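Local coordinates for Exo-1,5-alpha-L-arabinofuranobiosidase (Gibberella zeae, PDB 5M1Z), which probably hydrolyses arabinan as an exo-acting glycosidase, releasing arabinobiose from chains of alpha-1,5-linked L-arabinofuranose, at residues Ile224-Tyr229 / Gly274-Val279. Sequence-based numbering, arbitrary orientation.
Sequences IYVYEY and GSPYVV. With 6LW ((Z)-L-Arabinonhydroximo-1,4-lactone), chain B.
Val226 and Val278 approach each other with their CA atoms 6.7 Å apart where 224-229 and 274-279 run nearly antiparallel, their end-to-end directions differing by 165°. The two belong to different blades of a six-bladed beta-propeller, as in sialidases: 224-229 lies on the second strand of one four-stranded antiparallel sheet, and 277-279 on the first strand of the next. They illustrate how neighbouring blades pack largely through side chains while the strands bond within their own sheets; the backbone of Val226, for instance, is hydrogen-bonded to Thr214 on strand 209-217 of its own blade, although the Thr214 hydroxyl also crosses over to Val278 N.

Alternate residues of 224-229 supply the packing. Val226 straddles two partners. Its CG1, anti to the backbone N, lies 3.8 Å from Pro276 CB, the two side chains passing in opposite directions, while CG2 reaches Val278 CB at the same distance. Val278 also extends a methyl to Ile224, CG2 to CG2, at 4.1 Å. Further along, the proline ring sits against the main chain itself, with Pro276 CG 3.6 Å from Tyr227 C, and its CD lies beside the CB of Glu228.

Beyond this apolar seam the contact turns polar at the bound arabinonhydroximo-lactone. With CG set between the backbone N and the carbonyl carbon (chi1 68°) and the chain extended beyond it, the carboxylate of Glu228 reaches the ligand, where Glu228 OE2 lies 2.8 Å from O1 of the hydroximo group; Glu156 and Gln181 also lie around this ligand, both hydrogen-bonded to it. The other oxygen is gripped by the loop leading into strand 277-281, which helps fix the rotation of the carboxylate. Ser275 N donates to Glu228 OE1 over 2.8 Å, nearly straight, arriving from above the carboxylate plane, 37° out of it.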
# COMPACT_ATOMS: atom_id res chain seq x y z
N ILE A 224 9.63 0.33 -10.72
CA ILE A 224 9.90 1.39 -9.77
C ILE A 224 9.46 0.98 -8.35
O ILE A 224 8.35 0.53 -8.15
CB ILE A 224 9.30 2.75 -10.21
CG1 ILE A 224 9.82 3.82 -9.25
CG2 ILE A 224 7.78 2.75 -10.30
CD1 ILE A 224 9.43 5.23 -9.61
N TYR A 225 10.34 1.17 -7.39
CA TYR A 225 10.10 0.76 -6.00
C TYR A 225 10.12 2.02 -5.18
O TYR A 225 11.15 2.74 -5.17
CB TYR A 225 11.25 -0.15 -5.58
CG TYR A 225 11.31 -0.62 -4.14
CD1 TYR A 225 10.60 -1.75 -3.73
CD2 TYR A 225 12.16 -0.04 -3.22
CE1 TYR A 225 10.64 -2.22 -2.44
CE2 TYR A 225 12.27 -0.53 -1.92
CZ TYR A 225 11.50 -1.63 -1.54
OH TYR A 225 11.53 -2.14 -0.28
N VAL A 226 9.02 2.31 -4.50
CA VAL A 226 8.85 3.58 -3.79
C VAL A 226 8.68 3.28 -2.31
O VAL A 226 8.03 2.30 -1.94
CB VAL A 226 7.64 4.35 -4.37
CG1 VAL A 226 7.38 5.65 -3.64
CG2 VAL A 226 7.86 4.66 -5.85
N TYR A 227 9.26 4.14 -1.46
CA TYR A 227 9.21 3.98 -0.03
C TYR A 227 9.40 5.29 0.67
O TYR A 227 9.87 6.24 0.05
CB TYR A 227 10.28 3.01 0.46
CG TYR A 227 11.69 3.33 0.05
CD1 TYR A 227 12.15 3.05 -1.23
CD2 TYR A 227 12.60 3.86 0.96
CE1 TYR A 227 13.45 3.37 -1.62
CE2 TYR A 227 13.90 4.15 0.57
CZ TYR A 227 14.32 3.89 -0.71
OH TYR A 227 15.61 4.15 -1.07
N GLU A 228 9.06 5.32 1.95
CA GLU A 228 9.38 6.48 2.80
C GLU A 228 10.74 6.19 3.41
O GLU A 228 11.03 5.08 3.92
CB GLU A 228 8.31 6.74 3.84
CG GLU A 228 8.19 5.70 4.93
CD GLU A 228 7.19 6.11 5.99
OE1 GLU A 228 6.44 7.08 5.82
OE2 GLU A 228 7.21 5.51 7.04
N TYR A 229 11.65 7.13 3.28
CA TYR A 229 12.99 6.98 3.82
C TYR A 229 13.08 7.73 5.18
O TYR A 229 13.47 8.91 5.24
CB TYR A 229 13.98 7.51 2.80
CG TYR A 229 15.45 7.47 3.19
CD1 TYR A 229 15.89 7.03 4.43
CD2 TYR A 229 16.42 7.88 2.25
CE1 TYR A 229 17.24 7.02 4.75
CE2 TYR A 229 17.74 7.89 2.56
CZ TYR A 229 18.15 7.46 3.80
OH TYR A 229 19.51 7.52 4.03
N GLY A 274 6.28 10.80 3.58
CA GLY A 274 5.38 9.87 4.27
C GLY A 274 4.59 8.93 3.40
O GLY A 274 4.03 9.32 2.38
N SER A 275 4.47 7.69 3.87
CA SER A 275 3.46 6.74 3.41
C SER A 275 3.02 6.86 1.92
O SER A 275 1.85 7.08 1.61
CB SER A 275 2.26 6.77 4.37
OG SER A 275 1.58 7.99 4.34
N PRO A 276 3.97 6.64 1.00
CA PRO A 276 3.72 6.79 -0.41
C PRO A 276 3.07 5.58 -1.05
O PRO A 276 3.08 4.50 -0.50
CB PRO A 276 5.10 7.04 -0.96
CG PRO A 276 5.98 6.22 -0.07
CD PRO A 276 5.39 6.35 1.27
N TYR A 277 2.48 5.80 -2.21
CA TYR A 277 1.82 4.79 -2.98
C TYR A 277 2.09 5.15 -4.45
O TYR A 277 2.02 6.33 -4.83
CB TYR A 277 0.30 4.75 -2.70
CG TYR A 277 -0.29 3.43 -3.08
CD1 TYR A 277 -0.58 3.15 -4.40
CD2 TYR A 277 -0.49 2.43 -2.12
CE1 TYR A 277 -1.06 1.91 -4.78
CE2 TYR A 277 -1.01 1.19 -2.48
CZ TYR A 277 -1.28 0.95 -3.81
OH TYR A 277 -1.70 -0.29 -4.23
N VAL A 278 2.52 4.17 -5.23
CA VAL A 278 2.83 4.36 -6.66
C VAL A 278 2.00 3.45 -7.54
O VAL A 278 1.75 2.29 -7.19
CB VAL A 278 4.29 4.12 -6.99
CG1 VAL A 278 4.72 2.65 -6.78
CG2 VAL A 278 4.60 4.51 -8.41
N VAL A 279 1.57 3.97 -8.67
CA VAL A 279 1.04 3.18 -9.77
C VAL A 279 1.66 3.69 -11.05
O VAL A 279 2.27 4.77 -11.07
CB VAL A 279 -0.48 3.22 -9.90
CG1 VAL A 279 -1.16 2.60 -8.72
CG2 VAL A 279 -1.00 4.63 -10.12
C3 6LW B . 6.19 1.37 10.27
C2 6LW B . 6.64 2.28 9.15
C1 6LW B . 5.42 3.18 9.01
O3 6LW B . 7.29 1.18 11.17
O4 6LW B . 4.32 2.74 9.81
O1 6LW B . 5.20 5.54 9.03
C4 6LW B . 5.00 2.11 10.89
N1 6LW B . 5.35 4.34 8.33
O2 6LW B . 7.03 1.51 8.02
C5 6LW B . 3.92 1.29 11.58
O5 6LW B . 3.01 2.24 12.17